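Local structure of 3-dehydroquinate dehydratase (Zymomonas mobilis subsp. mobilis, 6SMF) at residues Lys40-Ala45 with Val50-Arg55; Val78-Ala83 with Ser121-Ala126; Pro102-His107 with Ser140-Ala145. The protein probably catalyses the trans-dehydration of 3-dehydroquinate to 3-dehydroshikimate through an enolate intermediate, the third step of the seven-step route to chorismate, and assembles as a dodecamer. One frame throughout, in Å; residues are numbered along the deposited sequence.

Contact 1 (Lys40-Ala45 with Val50-Arg55); sequences KLKLQA and VTVEIR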
loop_
_atom_site.group_PDB
_atom_site.type_symbol
_atom_site.label_atom_id
_atom_site.label_comp_id
_atom_site.label_asym_id
_atom_site.label_seq_id
_atom_site.Cartn_x
_atom_site.Cartn_y
_atom_site.Cartn_z
ATOM N N LYS A 40 19.749 39.895 -6.797
ATOM C CA LYS A 40 20.880 39.072 -7.321
ATOM C C LYS A 40 20.601 38.761 -8.798
ATOM O O LYS A 40 21.534 38.984 -9.638
ATOM C CB LYS A 40 21.059 37.777 -6.529
ATOM C CG LYS A 40 22.182 37.701 -5.499
ATOM C CD LYS A 40 22.205 36.281 -4.819
ATOM C CE LYS A 40 23.581 35.680 -4.550
ATOM N NZ LYS A 40 24.529 36.716 -4.058
ATOM N N LEU A 41 19.351 38.332 -9.076
ATOM C CA LEU A 41 18.903 37.731 -10.362
ATOM C C LEU A 41 18.808 38.813 -11.436
ATOM O O LEU A 41 19.246 38.542 -12.563
ATOM C CB LEU A 41 17.553 37.016 -10.191
ATOM C CG LEU A 41 17.619 35.658 -9.482
ATOM C CD1 LEU A 41 16.226 35.117 -9.198
ATOM C CD2 LEU A 41 18.408 34.644 -10.298
ATOM N N LYS A 42 18.237 39.969 -11.098
ATOM C CA LYS A 42 18.138 41.151 -12.004
ATOM C C LYS A 42 19.532 41.567 -12.497
ATOM O O LYS A 42 19.633 41.873 -13.707
ATOM C CB LYS A 42 17.441 42.330 -11.325
ATOM C CG LYS A 42 15.929 42.197 -11.351
ATOM C CD LYS A 42 15.223 42.987 -10.317
ATOM C CE LYS A 42 13.749 43.083 -10.629
ATOM N NZ LYS A 42 13.027 43.549 -9.431
ATOM N N LEU A 43 20.539 41.521 -11.606
ATOM C CA LEU A 43 21.968 41.844 -11.915
ATOM C C LEU A 43 22.576 40.759 -12.808
ATOM O O LEU A 43 23.339 41.113 -13.729
ATOM C CB LEU A 43 22.786 41.943 -10.624
ATOM C CG LEU A 43 22.854 43.313 -9.963
ATOM C CD1 LEU A 43 23.567 43.179 -8.625
ATOM C CD2 LEU A 43 23.539 44.323 -10.868
ATOM N N GLN A 44 22.296 39.488 -12.509
ATOM C CA GLN A 44 22.824 38.340 -13.282
ATOM C C GLN A 44 22.264 38.454 -14.702
ATOM O O GLN A 44 23.019 38.179 -15.690
ATOM C CB GLN A 44 22.421 37.046 -12.580
ATOM C CG GLN A 44 23.239 35.836 -12.983
ATOM C CD GLN A 44 22.536 34.576 -12.543
ATOM O OE1 GLN A 44 21.815 34.546 -11.539
ATOM N NE2 GLN A 44 22.734 33.531 -13.326
ATOM N N ALA A 45 20.998 38.893 -14.782
ATOM C CA ALA A 45 20.210 39.034 -16.029
ATOM C C ALA A 45 20.840 40.111 -16.908
ATOM O O ALA A 45 20.842 39.925 -18.124
ATOM C CB ALA A 45 18.749 39.312 -15.711
ATOM N N VAL A 50 19.357 39.283 -20.780
ATOM C CA VAL A 50 17.951 38.789 -20.779
ATOM C C VAL A 50 17.172 39.640 -19.781
ATOM O O VAL A 50 17.815 40.166 -18.851
ATOM C CB VAL A 50 17.899 37.289 -20.442
ATOM C CG1 VAL A 50 18.833 36.473 -21.328
ATOM C CG2 VAL A 50 18.221 37.004 -18.993
ATOM N N THR A 51 15.872 39.851 -20.004
ATOM C CA THR A 51 15.020 40.474 -18.967
ATOM C C THR A 51 14.384 39.320 -18.204
ATOM O O THR A 51 14.260 38.179 -18.726
ATOM C CB THR A 51 14.065 41.570 -19.470
ATOM O OG1 THR A 51 12.806 40.948 -19.666
ATOM C CG2 THR A 51 14.535 42.344 -20.690
ATOM N N VAL A 52 13.999 39.608 -16.976
ATOM C CA VAL A 52 13.635 38.567 -15.988
ATOM C C VAL A 52 12.355 39.077 -15.327
ATOM O O VAL A 52 12.381 40.244 -14.896
ATOM C CB VAL A 52 14.856 38.403 -15.057
ATOM C CG1 VAL A 52 14.643 39.002 -13.682
ATOM C CG2 VAL A 52 15.363 36.975 -14.982
ATOM N N GLU A 53 11.246 38.329 -15.366
ATOM C CA GLU A 53 9.980 38.803 -14.754
ATOM C C GLU A 53 9.727 37.924 -13.548
ATOM O O GLU A 53 9.441 36.746 -13.751
ATOM C CB GLU A 53 8.760 38.792 -15.674
ATOM C CG GLU A 53 7.783 39.898 -15.290
ATOM C CD GLU A 53 8.180 41.184 -15.992
ATOM O OE1 GLU A 53 8.835 42.041 -15.374
ATOM O OE2 GLU A 53 7.881 41.327 -17.202
ATOM N N ILE A 54 9.846 38.493 -12.355
ATOM C CA ILE A 54 9.906 37.780 -11.047
ATOM C C ILE A 54 8.600 38.057 -10.304
ATOM O O ILE A 54 8.315 39.222 -10.070
ATOM C CB ILE A 54 11.129 38.239 -10.227
ATOM C CG1 ILE A 54 12.415 38.153 -11.060
ATOM C CG2 ILE A 54 11.222 37.462 -8.924
ATOM C CD1 ILE A 54 13.705 38.379 -10.281
ATOM N N ARG A 55 7.910 37.003 -9.878
ATOM C CA ARG A 55 6.582 37.071 -9.243
ATOM C C ARG A 55 6.484 36.002 -8.143
ATOM O O ARG A 55 7.202 34.973 -8.202
ATOM C CB ARG A 55 5.544 36.798 -10.330
ATOM C CG ARG A 55 5.552 37.859 -11.411
ATOM C CD ARG A 55 4.442 37.742 -12.436
ATOM N NE ARG A 55 4.725 38.831 -13.376
ATOM C CZ ARG A 55 3.997 39.151 -14.441
ATOM N NH1 ARG A 55 2.903 38.472 -14.783
ATOM N NH2 ARG A 55 4.400 40.184 -15.141
#

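Contact 2 (Val78-Ala83 with Ser121-Ala126); sequences VILNAA and SYVGEA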
loop_
_atom_site.group_PDB
_atom_site.type_symbol
_atom_site.label_atom_id
_atom_site.label_comp_id
_atom_site.label_asym_id
_atom_site.label_seq_id
_atom_site.Cartn_x
_atom_site.Cartn_y
_atom_site.Cartn_z
ATOM N N VAL A 78 10.700 29.489 -18.246
ATOM C CA VAL A 78 10.143 29.728 -16.881
ATOM C C VAL A 78 11.022 28.987 -15.877
ATOM O O VAL A 78 11.326 27.798 -16.063
ATOM C CB VAL A 78 8.687 29.277 -16.729
ATOM C CG1 VAL A 78 8.180 29.476 -15.309
ATOM C CG2 VAL A 78 7.792 29.994 -17.715
ATOM N N ILE A 79 11.442 29.705 -14.856
ATOM C CA ILE A 79 12.087 29.116 -13.666
ATOM C C ILE A 79 10.976 29.094 -12.629
ATOM O O ILE A 79 10.393 30.163 -12.398
ATOM C CB ILE A 79 13.292 29.958 -13.250
ATOM C CG1 ILE A 79 14.406 29.936 -14.311
ATOM C CG2 ILE A 79 13.781 29.527 -11.891
ATOM C CD1 ILE A 79 15.470 31.055 -14.145
ATOM N N LEU A 80 10.632 27.910 -12.123
ATOM C CA LEU A 80 9.437 27.717 -11.269
ATOM C C LEU A 80 9.849 27.044 -9.967
ATOM O O LEU A 80 10.410 25.952 -10.011
ATOM C CB LEU A 80 8.406 26.860 -12.010
ATOM C CG LEU A 80 7.160 26.525 -11.202
ATOM C CD1 LEU A 80 6.453 27.807 -10.740
ATOM C CD2 LEU A 80 6.235 25.628 -12.024
ATOM N N ASN A 81 9.609 27.736 -8.864
ATOM C CA ASN A 81 9.653 27.195 -7.490
ATOM C C ASN A 81 8.215 27.235 -6.972
ATOM O O ASN A 81 7.796 28.270 -6.475
ATOM C CB ASN A 81 10.641 27.987 -6.635
ATOM C CG ASN A 81 10.809 27.307 -5.309
ATOM O OD1 ASN A 81 9.973 26.479 -4.985
ATOM N ND2 ASN A 81 11.852 27.637 -4.561
ATOM N N ALA A 82 7.446 26.179 -7.189
ATOM C CA ALA A 82 6.027 26.068 -6.778
ATOM C C ALA A 82 5.905 25.863 -5.261
ATOM O O ALA A 82 4.794 25.753 -4.781
ATOM C CB ALA A 82 5.387 24.936 -7.539
ATOM N N ALA A 83 7.011 25.811 -4.529
ATOM C CA ALA A 83 7.037 25.541 -3.066
ATOM C C ALA A 83 6.116 24.342 -2.752
ATOM O O ALA A 83 6.266 23.306 -3.461
ATOM C CB ALA A 83 6.673 26.767 -2.297
ATOM N N SER A 121 7.178 15.267 -6.848
ATOM C CA SER A 121 7.232 16.555 -7.562
ATOM C C SER A 121 6.395 16.509 -8.855
ATOM O O SER A 121 6.874 15.998 -9.885
ATOM C CB SER A 121 8.635 16.938 -7.811
ATOM O OG SER A 121 8.620 18.167 -8.481
ATOM N N TYR A 122 5.168 17.013 -8.803
ATOM C CA TYR A 122 4.321 17.150 -10.011
ATOM C C TYR A 122 5.050 18.096 -10.979
ATOM O O TYR A 122 5.092 17.819 -12.169
ATOM C CB TYR A 122 2.918 17.601 -9.655
ATOM C CG TYR A 122 2.020 16.503 -9.160
ATOM C CD1 TYR A 122 1.623 15.460 -9.973
ATOM C CD2 TYR A 122 1.580 16.491 -7.841
ATOM C CE1 TYR A 122 0.751 14.471 -9.523
ATOM C CE2 TYR A 122 0.771 15.481 -7.364
ATOM C CZ TYR A 122 0.339 14.479 -8.202
ATOM O OH TYR A 122 -0.524 13.537 -7.699
ATOM N N VAL A 123 5.743 19.108 -10.489
ATOM C CA VAL A 123 6.531 19.995 -11.403
ATOM C C VAL A 123 7.620 19.195 -12.112
ATOM O O VAL A 123 7.691 19.248 -13.370
ATOM C CB VAL A 123 7.150 21.159 -10.642
ATOM C CG1 VAL A 123 8.125 21.894 -11.524
ATOM C CG2 VAL A 123 6.078 22.089 -10.101
ATOM N N GLY A 124 8.424 18.481 -11.334
ATOM C CA GLY A 124 9.537 17.666 -11.850
ATOM C C GLY A 124 9.081 16.637 -12.868
ATOM O O GLY A 124 9.868 16.295 -13.753
ATOM N N GLU A 125 7.865 16.120 -12.727
ATOM C CA GLU A 125 7.342 15.095 -13.658
ATOM C C GLU A 125 7.063 15.723 -15.038
ATOM O O GLU A 125 6.972 14.976 -15.991
ATOM C CB GLU A 125 6.084 14.462 -13.072
ATOM C CG GLU A 125 6.419 13.520 -11.949
ATOM C CD GLU A 125 5.249 12.832 -11.292
ATOM O OE1 GLU A 125 4.269 12.496 -12.020
ATOM O OE2 GLU A 125 5.338 12.616 -10.065
ATOM N N ALA A 126 6.940 17.045 -15.132
ATOM C CA ALA A 126 6.512 17.740 -16.371
ATOM C C ALA A 126 7.608 18.665 -16.912
ATOM O O ALA A 126 7.563 18.973 -18.101
ATOM C CB ALA A 126 5.287 18.524 -16.086
#

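Contact 3 (Pro102-His107 with Ser140-Ala145); sequences PVIEVH and SLALDA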
loop_
_atom_site.group_PDB
_atom_site.type_symbol
_atom_site.label_atom_id
_atom_site.label_comp_id
_atom_site.label_asym_id
_atom_site.label_seq_id
_atom_site.Cartn_x
_atom_site.Cartn_y
_atom_site.Cartn_z
ATOM N N PRO A 102 9.945 25.947 -22.196
ATOM C CA PRO A 102 10.612 25.101 -21.212
ATOM C C PRO A 102 10.486 25.644 -19.780
ATOM O O PRO A 102 10.577 26.835 -19.587
ATOM C CB PRO A 102 12.090 25.070 -21.586
ATOM C CG PRO A 102 12.217 25.855 -22.901
ATOM C CD PRO A 102 10.885 26.527 -23.168
ATOM N N VAL A 103 10.270 24.736 -18.829
ATOM C CA VAL A 103 10.198 25.030 -17.376
ATOM C C VAL A 103 11.370 24.332 -16.670
ATOM O O VAL A 103 11.615 23.124 -16.901
ATOM C CB VAL A 103 8.848 24.603 -16.799
ATOM C CG1 VAL A 103 8.757 24.917 -15.308
ATOM C CG2 VAL A 103 7.705 25.231 -17.560
ATOM N N ILE A 104 12.096 25.102 -15.870
ATOM C CA ILE A 104 13.129 24.595 -14.930
ATOM C C ILE A 104 12.577 24.658 -13.499
ATOM O O ILE A 104 12.177 25.770 -13.035
ATOM C CB ILE A 104 14.409 25.407 -15.083
ATOM C CG1 ILE A 104 14.955 25.270 -16.495
ATOM C CG2 ILE A 104 15.422 24.977 -14.040
ATOM C CD1 ILE A 104 15.999 26.302 -16.812
ATOM N N GLU A 105 12.526 23.503 -12.840
ATOM C CA GLU A 105 12.123 23.406 -11.422
ATOM C C GLU A 105 13.290 23.911 -10.584
ATOM O O GLU A 105 14.419 23.493 -10.845
ATOM C CB GLU A 105 11.805 21.963 -11.051
ATOM C CG GLU A 105 11.128 21.817 -9.712
ATOM C CD GLU A 105 10.837 20.369 -9.319
ATOM O OE1 GLU A 105 11.277 19.395 -10.063
ATOM O OE2 GLU A 105 10.162 20.209 -8.254
ATOM N N VAL A 106 12.998 24.751 -9.593
ATOM C CA VAL A 106 13.985 25.256 -8.607
ATOM C C VAL A 106 13.465 25.051 -7.181
ATOM O O VAL A 106 12.287 25.293 -6.928
ATOM C CB VAL A 106 14.310 26.720 -8.919
ATOM C CG1 VAL A 106 14.827 27.436 -7.709
ATOM C CG2 VAL A 106 15.319 26.784 -10.036
ATOM N N HIS A 107 14.350 24.593 -6.299
ATOM C CA HIS A 107 14.170 24.593 -4.834
ATOM C C HIS A 107 15.454 25.129 -4.190
ATOM O O HIS A 107 16.559 24.726 -4.594
ATOM C CB HIS A 107 13.818 23.200 -4.270
ATOM C CG HIS A 107 12.700 22.551 -5.009
ATOM N ND1 HIS A 107 11.398 22.973 -4.892
ATOM C CD2 HIS A 107 12.701 21.530 -5.898
ATOM C CE1 HIS A 107 10.642 22.203 -5.630
ATOM N NE2 HIS A 107 11.431 21.314 -6.272
ATOM N N SER A 140 20.297 31.098 -9.539
ATOM C CA SER A 140 21.378 31.655 -10.384
ATOM C C SER A 140 21.759 30.610 -11.452
ATOM O O SER A 140 21.843 30.993 -12.642
ATOM C CB SER A 140 22.548 32.221 -9.558
ATOM O OG SER A 140 23.702 31.387 -9.526
ATOM N N LEU A 141 21.940 29.343 -11.073
ATOM C CA LEU A 141 22.263 28.205 -11.989
ATOM C C LEU A 141 21.152 28.017 -13.026
ATOM O O LEU A 141 21.445 27.786 -14.234
ATOM C CB LEU A 141 22.405 26.922 -11.178
ATOM C CG LEU A 141 23.665 26.806 -10.324
ATOM C CD1 LEU A 141 23.466 25.765 -9.229
ATOM C CD2 LEU A 141 24.845 26.414 -11.183
ATOM N N ALA A 142 19.920 28.090 -12.555
ATOM C CA ALA A 142 18.701 27.970 -13.382
ATOM C C ALA A 142 18.727 29.098 -14.422
ATOM O O ALA A 142 18.485 28.825 -15.599
ATOM C CB ALA A 142 17.486 28.016 -12.473
ATOM N N LEU A 143 19.083 30.315 -14.023
ATOM C CA LEU A 143 19.060 31.478 -14.940
ATOM C C LEU A 143 20.168 31.322 -16.006
ATOM O O LEU A 143 19.869 31.659 -17.186
ATOM C CB LEU A 143 19.143 32.786 -14.146
ATOM C CG LEU A 143 19.078 34.070 -14.985
ATOM C CD1 LEU A 143 17.930 34.073 -15.998
ATOM C CD2 LEU A 143 18.985 35.300 -14.089
ATOM N N ASP A 144 21.369 30.816 -15.648
ATOM C CA ASP A 144 22.463 30.533 -16.632
ATOM C C ASP A 144 21.943 29.473 -17.623
ATOM O O ASP A 144 22.049 29.666 -18.820
ATOM C CB ASP A 144 23.769 30.022 -15.998
ATOM C CG ASP A 144 24.746 31.042 -15.411
ATOM O OD1 ASP A 144 25.088 32.049 -16.086
ATOM O OD2 ASP A 144 25.224 30.792 -14.281
ATOM N N ALA A 145 21.380 28.379 -17.123
ATOM C CA ALA A 145 20.964 27.240 -17.975
ATOM C C ALA A 145 19.862 27.706 -18.960
ATOM O O ALA A 145 19.857 27.257 -20.158
ATOM C CB ALA A 145 20.513 26.135 -17.066
#

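Contact 1 (Lys40-Ala45 with Val50-Arg55)
Lys40-Ala45, the middle of helix 34-48, runs almost antiparallel to the strand that follows it, Thr51-Arg55, with segment axes 8.0 Å apart at an angle of 160°. The turn between them is tied by Val50 N, which donates to Ala45 O over 3.1 Å.

Apolar contacts follow from the turn along the strand. Ala45 CB makes the nearest side-chain approach of the contact, 3.4 Å from Val50 O. The same CB lies 4.0 Å from CG2 of Val50; this methyl sits between the backbone N and the carbonyl carbon of its own residue, CG1 being the branch anti to that carbon. It also faces Val52, 4.1 Å from its CB, and thus sits between Val50, just before the strand, and Val52 on it. Lys42 flanks Val52 from the helix: its CG makes the closest approach, 4.2 Å from Val52 CG1, and the extended chain of this exposed lysine carries NZ on past Val52. Farthest from the turn, Ile54 reaches back with an extended chain (chi2 -171°) and sets CD1 against CB of Leu41 at 4.1 Å. Val52 and Ile54, two residues apart, point to the helix, while Thr51 and Glu53 turn to the other face of the strand.

The pair forms the second half of a beta-alpha-beta crossover from strand 9-14 through helix 34-48 to strand 51-56. Strand 51-56 is outermost in the parallel sheet within this chain and bonds through its backbone to strand 9-14, whose Ile12 touches both Leu41 and Val52. The helix also meets helix 136-147, where Leu41 and Gln44 pack on Leu143.

Contact 2 (Val78-Ala83 with Ser121-Ala126)
Val123, on the short, weakly bonded helix that begins after Ser121, presses one methyl against Leu80, near the end of strand 77-81, and Ala82, just beyond it. CG2 is the methyl that touches: chi1 of 170° sends CG1 anti to the backbone N and leaves CG2 beside that nitrogen, directed at the strand. It lies 3.9 Å from CB of Ala82 and 4.0 Å from CD2 of Leu80, and so bridges two side chains that project from the same face of the chain. Leu80 offers its CD2 branch because CG is swung anti to the backbone N (chi1 177°) and chi2 is near 58°; the two branched side chains meet at a slant, methyl to methyl. All three residues are buried, and the contact is purely apolar.

Here a parallel sheet, flanked by helices as in the flavodoxin-like fold of type II dehydroquinases, ends at the carboxy-terminal edge where the predicted active site lies. Between Leu80 and Ala82, the side chain of Asn81 leaves on the other face. Its OD1 accepts from Ala83 N at 3.1 Å, an Asx turn where the chain leaves the strand. Its ND2 is hydrogen-bonded to Tyr139 OH and to a bound citrate, in keeping with the predicted role of Asn81 in substrate binding.

The helix carrying Val123 is capped by Ser121, whose OG accepts from Gly124 N at 2.9 Å. That OG is also hydrogen-bonded to Glu105 OE2, which joins the cap to the neighbouring strand 103-107. In the second subunit, Asn110 donates through ND2 to Gly124 O, while His112 of that subunit packs on Ser121.

Contact 3 (Pro102-His107 with Ser140-Ala145)
Ala142 of helix 136-147 sets its methyl between Ile104 and Val106, the two residues of strand 103-107 whose side chains point to this helix. Before it in the helix, Ser140 faces elsewhere: its carbonyl O takes a hydrogen bond from Gln44 NE2 of helix 34-48. Leu141 leans on Phe134 and Ile131, and on Ala145 of the second subunit. Ala142 then carries the contact. Its CB lies 3.5 Å from CG2 of Val106, a close methyl pair, and 4.0 Å from CG2 of Ile104. The longer arm of Ile104, extended at chi2 165°, passes alongside the alanine and brings CD1 to 3.7 Å from Ala142 O. The CA atoms of Ile104 and Ala142 are 6.7 Å apart, the closest such pair of the two segments.

This is a helix packed on one face of the parallel beta sheet, over strands 77-81, 103-107 and 129-132, as in the flavodoxin-like fold, and the opposite face of strand 103-107 serves the predicted active site. There Glu105 points away from the helix, and its OE2 accepts from NE2 of His107, the predicted proton donor, over 2.6 Å. Glu105 OE2 lies at the edge of the imidazole, 14° from the ring plane, whereas the ring nitrogen approaches it from 54° above the carboxylate plane. Thr130 OG1 bonds the other oxygen, OE1, which probably limits rotation of the carboxylate, and His107 ND1 bonds a citrate ion.

Leu143, next along the helix, turns from the strand toward helix 34-48, and Ala145 packs on Leu141 of the second subunit.

How the contacts relate
All three contacts rest on one five-stranded parallel sheet, ordered 51-56, 9-14, 77-81, 103-107, 129-132. Contact 1 lies at an outer edge and closes along the chain before the others open; contacts 2 and 3 alternate their segments and use the neighbouring strands 77-81 and 103-107. Their centres lie about 10 Å apart, those of contacts 1 and 3 about 12 Å, and those of contacts 1 and 2 about 19 Å, on opposite sides of the chain's centre. Helices 34-48 and 136-147 join contacts 1 and 3. Strand ends of contacts 2 and 3 bring Asn81 and His107 together at the predicted active site, and both contacts touch the second subunit.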